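Local structure of citrate synthase (Metallosphaera sedula, 6ABX) at residues R72-R84 with I94-D106. The protein probably catalyses the condensation of oxaloacetate with acetyl-CoA and water to give citrate and CoA, a step of the tricarboxylic acid cycle. Numbering follows the deposited sequence.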
ATOM      1  N   ARG A  72      14.115   7.029  18.117  1.00 11.63           N
ATOM      2  CA  ARG A  72      14.895   6.179  17.169  1.00 11.68           C
ATOM      3  C   ARG A  72      14.935   4.679  17.499  1.00 11.99           C
ATOM      4  O   ARG A  72      15.337   3.905  16.593  1.00 12.07           O
ATOM      5  CB  ARG A  72      16.324   6.677  17.055  1.00 11.69           C
ATOM      6  CG  ARG A  72      16.464   8.000  16.332  1.00 11.82           C
ATOM      7  CD  ARG A  72      17.894   8.475  16.444  1.00 12.24           C
ATOM      8  NE  ARG A  72      18.102   9.748  15.819  1.00 11.69           N
ATOM      9  CZ  ARG A  72      19.057  10.604  16.127  1.00 11.83           C
ATOM     10  NH1 ARG A  72      20.046  10.233  16.942  1.00 10.86           N
ATOM     11  NH2 ARG A  72      19.048  11.804  15.566  1.00 12.09           N
ATOM     12  N   SER A  73      14.593   4.268  18.731  1.00 12.98           N
ATOM     13  CA  SER A  73      14.726   2.865  19.169  1.00 13.47           C
ATOM     14  C   SER A  73      13.645   2.017  18.533  1.00 14.03           C
ATOM     15  O   SER A  73      12.515   2.516  18.371  1.00 15.82           O
ATOM     16  CB  SER A  73      14.592   2.695  20.684  1.00 15.42           C
ATOM     17  OG  SER A  73      15.669   3.307  21.291  1.00 22.97           O
ATOM     18  N   ILE A  74      13.991   0.766  18.248  1.00 13.49           N
ATOM     19  CA  ILE A  74      13.020  -0.177  17.726  1.00 14.45           C
ATOM     20  C   ILE A  74      12.727  -1.262  18.767  1.00 14.76           C
ATOM     21  O   ILE A  74      13.592  -1.624  19.593  1.00 13.78           O
ATOM     22  CB  ILE A  74      13.489  -0.749  16.382  1.00 15.02           C
ATOM     23  CG1 ILE A  74      14.873  -1.394  16.486  1.00 14.07           C
ATOM     24  CG2 ILE A  74      13.451   0.326  15.308  1.00 15.55           C
ATOM     25  CD1 ILE A  74      15.345  -2.080  15.196  1.00 15.84           C
ATOM     26  N   SER A  75      11.550  -1.850  18.628  1.00 15.14           N
ATOM     27  CA  SER A  75      11.099  -2.893  19.557  1.00 15.85           C
ATOM     28  C   SER A  75      11.943  -4.143  19.423  1.00 17.90           C
ATOM     29  O   SER A  75      12.582  -4.400  18.404  1.00 15.65           O
ATOM     30  CB  SER A  75       9.643  -3.208  19.367  1.00 15.88           C
ATOM     31  OG  SER A  75       9.392  -3.823  18.103  1.00 15.87           O
ATOM     32  N   GLU A  76      11.937  -4.939  20.504  1.00 20.67           N
ATOM     33  CA  GLU A  76      12.624  -6.224  20.457  1.00 21.81           C
ATOM     34  C   GLU A  76      12.081  -7.123  19.330  1.00 19.65           C
ATOM     35  O   GLU A  76      12.889  -7.825  18.651  1.00 18.92           O
ATOM     36  CB  GLU A  76      12.507  -6.920  21.825  1.00 27.19           C
ATOM     37  CG  GLU A  76      13.616  -6.500  22.754  1.00 37.56           C
ATOM     38  CD  GLU A  76      14.975  -7.098  22.429  1.00 45.95           C
ATOM     39  OE1 GLU A  76      15.010  -8.190  21.812  1.00 61.52           O
ATOM     40  OE2 GLU A  76      15.995  -6.487  22.813  1.00 59.90           O
ATOM     41  N   ASP A  77      10.757  -7.125  19.127  1.00 18.91           N
ATOM     42  CA  ASP A  77      10.110  -7.928  18.110  1.00 22.53           C
ATOM     43  C   ASP A  77      10.681  -7.551  16.736  1.00 18.83           C
ATOM     44  O   ASP A  77      10.978  -8.408  15.871  1.00 18.33           O
ATOM     45  CB  ASP A  77       8.599  -7.755  18.133  1.00 25.17           C
ATOM     46  CG  ASP A  77       7.926  -8.682  19.133  1.00 32.89           C
ATOM     47  OD1 ASP A  77       8.663  -9.294  19.964  1.00 34.94           O
ATOM     48  OD2 ASP A  77       6.683  -8.781  19.072  1.00 42.67           O
ATOM     49  N   ILE A  78      10.853  -6.236  16.532  1.00 16.57           N
ATOM     50  CA  ILE A  78      11.276  -5.728  15.208  1.00 15.09           C
ATOM     51  C   ILE A  78      12.757  -6.037  15.028  1.00 15.39           C
ATOM     52  O   ILE A  78      13.119  -6.527  13.999  1.00 13.86           O
ATOM     53  CB  ILE A  78      10.918  -4.246  14.995  1.00 14.70           C
ATOM     54  CG1 ILE A  78       9.412  -4.136  14.732  1.00 15.45           C
ATOM     55  CG2 ILE A  78      11.715  -3.618  13.870  1.00 14.90           C
ATOM     56  CD1 ILE A  78       8.877  -2.732  14.713  1.00 17.12           C
ATOM     57  N   SER A  79      13.568  -5.779  16.063  1.00 16.39           N
ATOM     58  CA  SER A  79      14.971  -6.011  15.921  1.00 15.78           C
ATOM     59  C   SER A  79      15.236  -7.497  15.720  1.00 16.23           C
ATOM     60  O   SER A  79      16.116  -7.819  14.928  1.00 15.61           O
ATOM     61  CB  SER A  79      15.831  -5.435  17.026  1.00 18.30           C
ATOM     62  OG  SER A  79      15.460  -5.946  18.296  1.00 19.99           O
ATOM     63  N   THR A  80      14.550  -8.375  16.471  1.00 16.05           N
ATOM     64  CA  THR A  80      14.735  -9.817  16.274  1.00 16.80           C
ATOM     65  C   THR A  80      14.362 -10.228  14.839  1.00 15.24           C
ATOM     66  O   THR A  80      15.086 -10.999  14.214  1.00 15.39           O
ATOM     67  CB  THR A  80      14.022 -10.678  17.325  1.00 18.64           C
ATOM     68  OG1 THR A  80      14.686 -10.349  18.546  1.00 19.53           O
ATOM     69  CG2 THR A  80      14.126 -12.159  17.024  1.00 20.04           C
ATOM     70  N   PHE A  81      13.236  -9.719  14.333  1.00 13.72           N
ATOM     71  CA  PHE A  81      12.810  -9.981  12.982  1.00 14.90           C
ATOM     72  C   PHE A  81      13.874  -9.586  11.949  1.00 13.86           C
ATOM     73  O   PHE A  81      14.192 -10.329  10.975  1.00 14.79           O
ATOM     74  CB  PHE A  81      11.466  -9.311  12.682  1.00 15.45           C
ATOM     75  CG  PHE A  81      10.976  -9.678  11.296  1.00 18.18           C
ATOM     76  CD1 PHE A  81      10.288 -10.856  11.071  1.00 19.65           C
ATOM     77  CD2 PHE A  81      11.247  -8.854  10.205  1.00 20.53           C
ATOM     78  CE1 PHE A  81       9.852 -11.194   9.796  1.00 22.25           C
ATOM     79  CE2 PHE A  81      10.827  -9.213   8.918  1.00 20.17           C
ATOM     80  CZ  PHE A  81      10.136 -10.381   8.720  1.00 22.25           C
ATOM     81  N   VAL A  82      14.447  -8.385  12.122  1.00 13.10           N
ATOM     82  CA  VAL A  82      15.473  -7.955  11.194  1.00 13.92           C
ATOM     83  C   VAL A  82      16.688  -8.889  11.240  1.00 13.51           C
ATOM     84  O   VAL A  82      17.257  -9.214  10.236  1.00 14.79           O
ATOM     85  CB  VAL A  82      15.882  -6.504  11.463  1.00 13.70           C
ATOM     86  CG1 VAL A  82      17.054  -6.098  10.597  1.00 15.38           C
ATOM     87  CG2 VAL A  82      14.698  -5.576  11.256  1.00 14.87           C
ATOM     88  N   LYS A  83      17.159  -9.244  12.433  1.00 14.38           N
ATOM     89  CA  LYS A  83      18.306 -10.136  12.528  1.00 15.67           C
ATOM     90  C   LYS A  83      18.057 -11.472  11.807  1.00 15.58           C
ATOM     91  O   LYS A  83      18.980 -12.078  11.213  1.00 19.50           O
ATOM     92  CB  LYS A  83      18.651 -10.339  14.011  1.00 17.13           C
ATOM     93  CG  LYS A  83      19.261  -9.117  14.660  1.00 18.83           C
ATOM     94  CD  LYS A  83      19.490  -9.347  16.180  1.00 23.14           C
ATOM     95  CE  LYS A  83      19.218  -8.126  17.023  1.00 24.38           C
ATOM     96  NZ  LYS A  83      19.509  -8.383  18.464  1.00 23.60           N
ATOM     97  N   ARG A  84      16.836 -11.980  11.951  1.00 16.45           N
ATOM     98  CA  ARG A  84      16.425 -13.244  11.438  1.00 16.23           C
ATOM     99  C   ARG A  84      16.479 -13.201   9.909  1.00 16.62           C
ATOM    100  O   ARG A  84      16.818 -14.209   9.237  1.00 16.93           O
ATOM    101  CB  ARG A  84      15.010 -13.601  11.910  1.00 19.62           C
ATOM    102  CG  ARG A  84      14.479 -14.863  11.266  1.00 21.28           C
ATOM    103  CD  ARG A  84      13.349 -15.534  11.999  1.00 23.97           C
ATOM    104  NE  ARG A  84      12.157 -14.731  12.104  1.00 28.69           N
ATOM    105  CZ  ARG A  84      11.099 -14.815  11.304  1.00 32.32           C
ATOM    106  NH1 ARG A  84      11.169 -15.474  10.151  1.00 32.47           N
ATOM    107  NH2 ARG A  84       9.980 -14.216  11.679  1.00 32.49           N
ATOM    108  N   ILE A  94      11.758  -6.463   4.018  1.00 11.74           N
ATOM    109  CA  ILE A  94      12.002  -6.350   5.424  1.00 11.11           C
ATOM    110  C   ILE A  94      11.419  -5.025   5.925  1.00 11.65           C
ATOM    111  O   ILE A  94      10.761  -4.981   6.906  1.00 11.19           O
ATOM    112  CB  ILE A  94      13.502  -6.466   5.737  1.00 12.00           C
ATOM    113  CG1 ILE A  94      14.030  -7.854   5.374  1.00 12.47           C
ATOM    114  CG2 ILE A  94      13.749  -6.154   7.205  1.00 12.60           C
ATOM    115  CD1 ILE A  94      15.548  -7.972   5.474  1.00 13.35           C
ATOM    116  N   LEU A  95      11.678  -3.942   5.192  1.00 11.94           N
ATOM    117  CA  LEU A  95      11.196  -2.641   5.624  1.00 12.64           C
ATOM    118  C   LEU A  95       9.658  -2.595   5.583  1.00 12.18           C
ATOM    119  O   LEU A  95       9.048  -2.077   6.526  1.00 13.04           O
ATOM    120  CB  LEU A  95      11.769  -1.563   4.703  1.00 12.86           C
ATOM    121  CG  LEU A  95      11.451  -0.137   5.169  1.00 13.84           C
ATOM    122  CD1 LEU A  95      12.139   0.145   6.485  1.00 15.29           C
ATOM    123  CD2 LEU A  95      11.818   0.906   4.110  1.00 14.80           C
ATOM    124  N   ARG A  96       9.050  -3.185   4.527  1.00 12.59           N
ATOM    125  CA  ARG A  96       7.565  -3.264   4.417  1.00 12.35           C
ATOM    126  C   ARG A  96       7.035  -3.936   5.692  1.00 12.66           C
ATOM    127  O   ARG A  96       6.080  -3.463   6.361  1.00 11.72           O
ATOM    128  CB  ARG A  96       7.170  -4.006   3.145  1.00 12.62           C
ATOM    129  CG  ARG A  96       5.680  -4.062   2.823  1.00 13.72           C
ATOM    130  CD  ARG A  96       5.485  -5.016   1.651  1.00 14.39           C
ATOM    131  NE  ARG A  96       5.845  -6.402   1.926  1.00 14.08           N
ATOM    132  CZ  ARG A  96       6.443  -7.242   1.119  1.00 15.94           C
ATOM    133  NH1 ARG A  96       6.674  -6.908  -0.142  1.00 18.98           N
ATOM    134  NH2 ARG A  96       6.744  -8.467   1.537  1.00 13.88           N
ATOM    135  N   THR A  97       7.632  -5.079   6.043  1.00 11.70           N
ATOM    136  CA  THR A  97       7.149  -5.895   7.158  1.00 12.81           C
ATOM    137  C   THR A  97       7.355  -5.198   8.513  1.00 14.12           C
ATOM    138  O   THR A  97       6.430  -5.158   9.371  1.00 13.49           O
ATOM    139  CB  THR A  97       7.791  -7.280   7.178  1.00 13.50           C
ATOM    140  OG1 THR A  97       7.661  -7.863   5.880  1.00 14.25           O
ATOM    141  CG2 THR A  97       7.145  -8.112   8.268  1.00 15.42           C
ATOM    142  N   THR A  98       8.509  -4.533   8.706  1.00 13.57           N
ATOM    143  CA  THR A  98       8.789  -3.882   9.996  1.00 13.59           C
ATOM    144  C   THR A  98       7.966  -2.608  10.204  1.00 13.43           C
ATOM    145  O   THR A  98       7.555  -2.364  11.315  1.00 13.02           O
ATOM    146  CB  THR A  98      10.296  -3.657  10.221  1.00 14.45           C
ATOM    147  OG1 THR A  98      10.795  -2.876   9.140  1.00 17.39           O
ATOM    148  CG2 THR A  98      11.067  -4.955  10.258  1.00 17.49           C
ATOM    149  N   VAL A  99       7.707  -1.789   9.172  1.00 12.83           N
ATOM    150  CA  VAL A  99       6.804  -0.675   9.315  1.00 13.64           C
ATOM    151  C   VAL A  99       5.382  -1.165   9.588  1.00 13.22           C
ATOM    152  O   VAL A  99       4.657  -0.547  10.371  1.00 13.97           O
ATOM    153  CB  VAL A  99       6.903   0.300   8.118  1.00 15.24           C
ATOM    154  CG1 VAL A  99       5.895   1.449   8.216  1.00 15.59           C
ATOM    155  CG2 VAL A  99       8.323   0.840   7.979  1.00 16.00           C
ATOM    156  N   SER A 100       4.990  -2.295   8.987  1.00 13.92           N
ATOM    157  CA  SER A 100       3.699  -2.922   9.296  1.00 12.66           C
ATOM    158  C   SER A 100       3.627  -3.301  10.779  1.00 11.78           C
ATOM    159  O   SER A 100       2.633  -3.033  11.456  1.00 13.37           O
ATOM    160  CB  SER A 100       3.441  -4.087   8.382  1.00 13.36           C
ATOM    161  OG  SER A 100       2.123  -4.633   8.603  1.00 12.93           O
ATOM    162  N   MET A 101       4.712  -3.884  11.293  1.00 12.53           N
ATOM    163  CA  MET A 101       4.802  -4.252  12.713  1.00 13.98           C
ATOM    164  C   MET A 101       4.777  -3.017  13.607  1.00 13.93           C
ATOM    165  O   MET A 101       4.111  -3.013  14.628  1.00 15.63           O
ATOM    166  CB  MET A 101       6.050  -5.074  13.020  1.00 13.95           C
ATOM    167  CG  MET A 101       6.051  -6.387  12.377  1.00 14.77           C
ATOM    168  SD  MET A 101       7.687  -7.226  12.450  1.00 18.30           S
ATOM    169  CE  MET A 101       7.846  -7.557  14.203  1.00 17.36           C
ATOM    170  N   MET A 102       5.467  -1.958  13.209  1.00 15.60           N
ATOM    171  CA  MET A 102       5.474  -0.728  13.947  1.00 15.30           C
ATOM    172  C   MET A 102       4.046  -0.190  14.146  1.00 15.02           C
ATOM    173  O   MET A 102       3.675   0.260  15.251  1.00 15.75           O
ATOM    174  CB  MET A 102       6.325   0.284  13.157  1.00 17.04           C
ATOM    175  CG  MET A 102       7.189   1.157  13.933  1.00 20.78           C
ATOM    176  SD  MET A 102       7.939   2.268  12.661  1.00 21.12           S
ATOM    177  CE  MET A 102       9.383   1.323  12.209  1.00 18.81           C
ATOM    178  N   GLY A 103       3.243  -0.205  13.070  1.00 13.94           N
ATOM    179  CA  GLY A 103       1.861   0.227  13.052  1.00 14.49           C
ATOM    180  C   GLY A 103       1.001  -0.645  13.989  1.00 14.61           C
ATOM    181  O   GLY A 103       0.185  -0.147  14.736  1.00 15.45           O
ATOM    182  N   LEU A 104       1.186  -1.965  13.911  1.00 15.17           N
ATOM    183  CA  LEU A 104       0.479  -2.930  14.714  1.00 16.30           C
ATOM    184  C   LEU A 104       0.766  -2.667  16.187  1.00 16.05           C
ATOM    185  O   LEU A 104      -0.145  -2.691  16.998  1.00 18.14           O
ATOM    186  CB  LEU A 104       0.940  -4.328  14.302  1.00 17.16           C
ATOM    187  CG  LEU A 104       0.463  -5.503  15.162  1.00 20.59           C
ATOM    188  CD1 LEU A 104      -1.027  -5.586  15.245  1.00 22.56           C
ATOM    189  CD2 LEU A 104       0.999  -6.809  14.589  1.00 21.87           C
ATOM    190  N   GLU A 105       2.020  -2.307  16.488  1.00 15.75           N
ATOM    191  CA  GLU A 105       2.479  -2.128  17.858  1.00 17.34           C
ATOM    192  C   GLU A 105       2.043  -0.761  18.425  1.00 20.63           C
ATOM    193  O   GLU A 105       2.084  -0.607  19.635  1.00 21.94           O
ATOM    194  CB  GLU A 105       4.004  -2.355  17.948  1.00 17.91           C
ATOM    195  CG  GLU A 105       4.431  -3.800  17.740  1.00 20.51           C
ATOM    196  CD  GLU A 105       5.900  -4.127  17.411  1.00 25.51           C
ATOM    197  OE1 GLU A 105       6.750  -3.258  17.617  1.00 25.97           O
ATOM    198  OE2 GLU A 105       6.201  -5.284  16.927  1.00 25.80           O
ATOM    199  N   ASP A 106       1.661   0.227  17.597  1.00 19.02           N
ATOM    200  CA  ASP A 106       1.329   1.537  18.068  1.00 21.06           C
ATOM    201  C   ASP A 106      -0.188   1.670  18.220  1.00 25.73           C
ATOM    202  O   ASP A 106      -0.894   1.990  17.286  1.00 24.72           O
ATOM    203  CB  ASP A 106       1.941   2.623  17.177  1.00 19.32           C
ATOM    204  CG  ASP A 106       1.693   4.039  17.649  1.00 20.56           C
ATOM    205  OD1 ASP A 106       0.987   4.182  18.673  1.00 21.94           O
ATOM    206  OD2 ASP A 106       2.182   5.000  16.965  1.00 18.26           O
TER
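Ile78, Phe81 and Val82 pack on Ile94, Thr97, Thr98 and Met101 in a buried antiparallel helix pair, the consecutive helices 76-85 and 91-105, at the subunit interface of the citrate synthase dimer. The segment axes approach to 10.1 Å and run at 166°. Ile78 enters as a knob into the hole formed by Thr98, Met101, Met102 and Glu105; its CG2 branch, anti to the backbone N, meets Thr98 CG2 at 3.9 Å, while CD1 reaches across to the carboxylate of Glu105. One turn on, the Phe81 ring lies against the methyls of both threonines, CZ being 3.8 Å from Thr97 CG2, and Val82 CG2 meets Thr98 CG2 and Ile94 CG2. Met101 adds an oblique Met-aromatic contact, its sulfur 4.7 Å from the ring centroid; bent at chi3, its chain brings CE to Asp77 O and Ile78 CG1. Leu104 of the second subunit also packs on Phe81.

The polar end illustrates how a helix N-cap can also bond the neighbouring helix: Ser75 OG accepts from Ile78 N (3.2 Å) and donates to Glu105 OE1 (2.7 Å), arriving on the syn side, 22° out of the carboxylate plane. With an alanine here, Ile78 N would probably lose its side-chain cap and Glu105 OE1 its hydroxyl donor, letting the carboxylate turn. Asp77 OD2 stands 4.1 Å from Glu105 OE2, a like-charge proximity probably eased by Arg84 of the second subunit, which forms a salt bridge with Asp77, so dimerisation likely helps this acidic corner tolerate its charge.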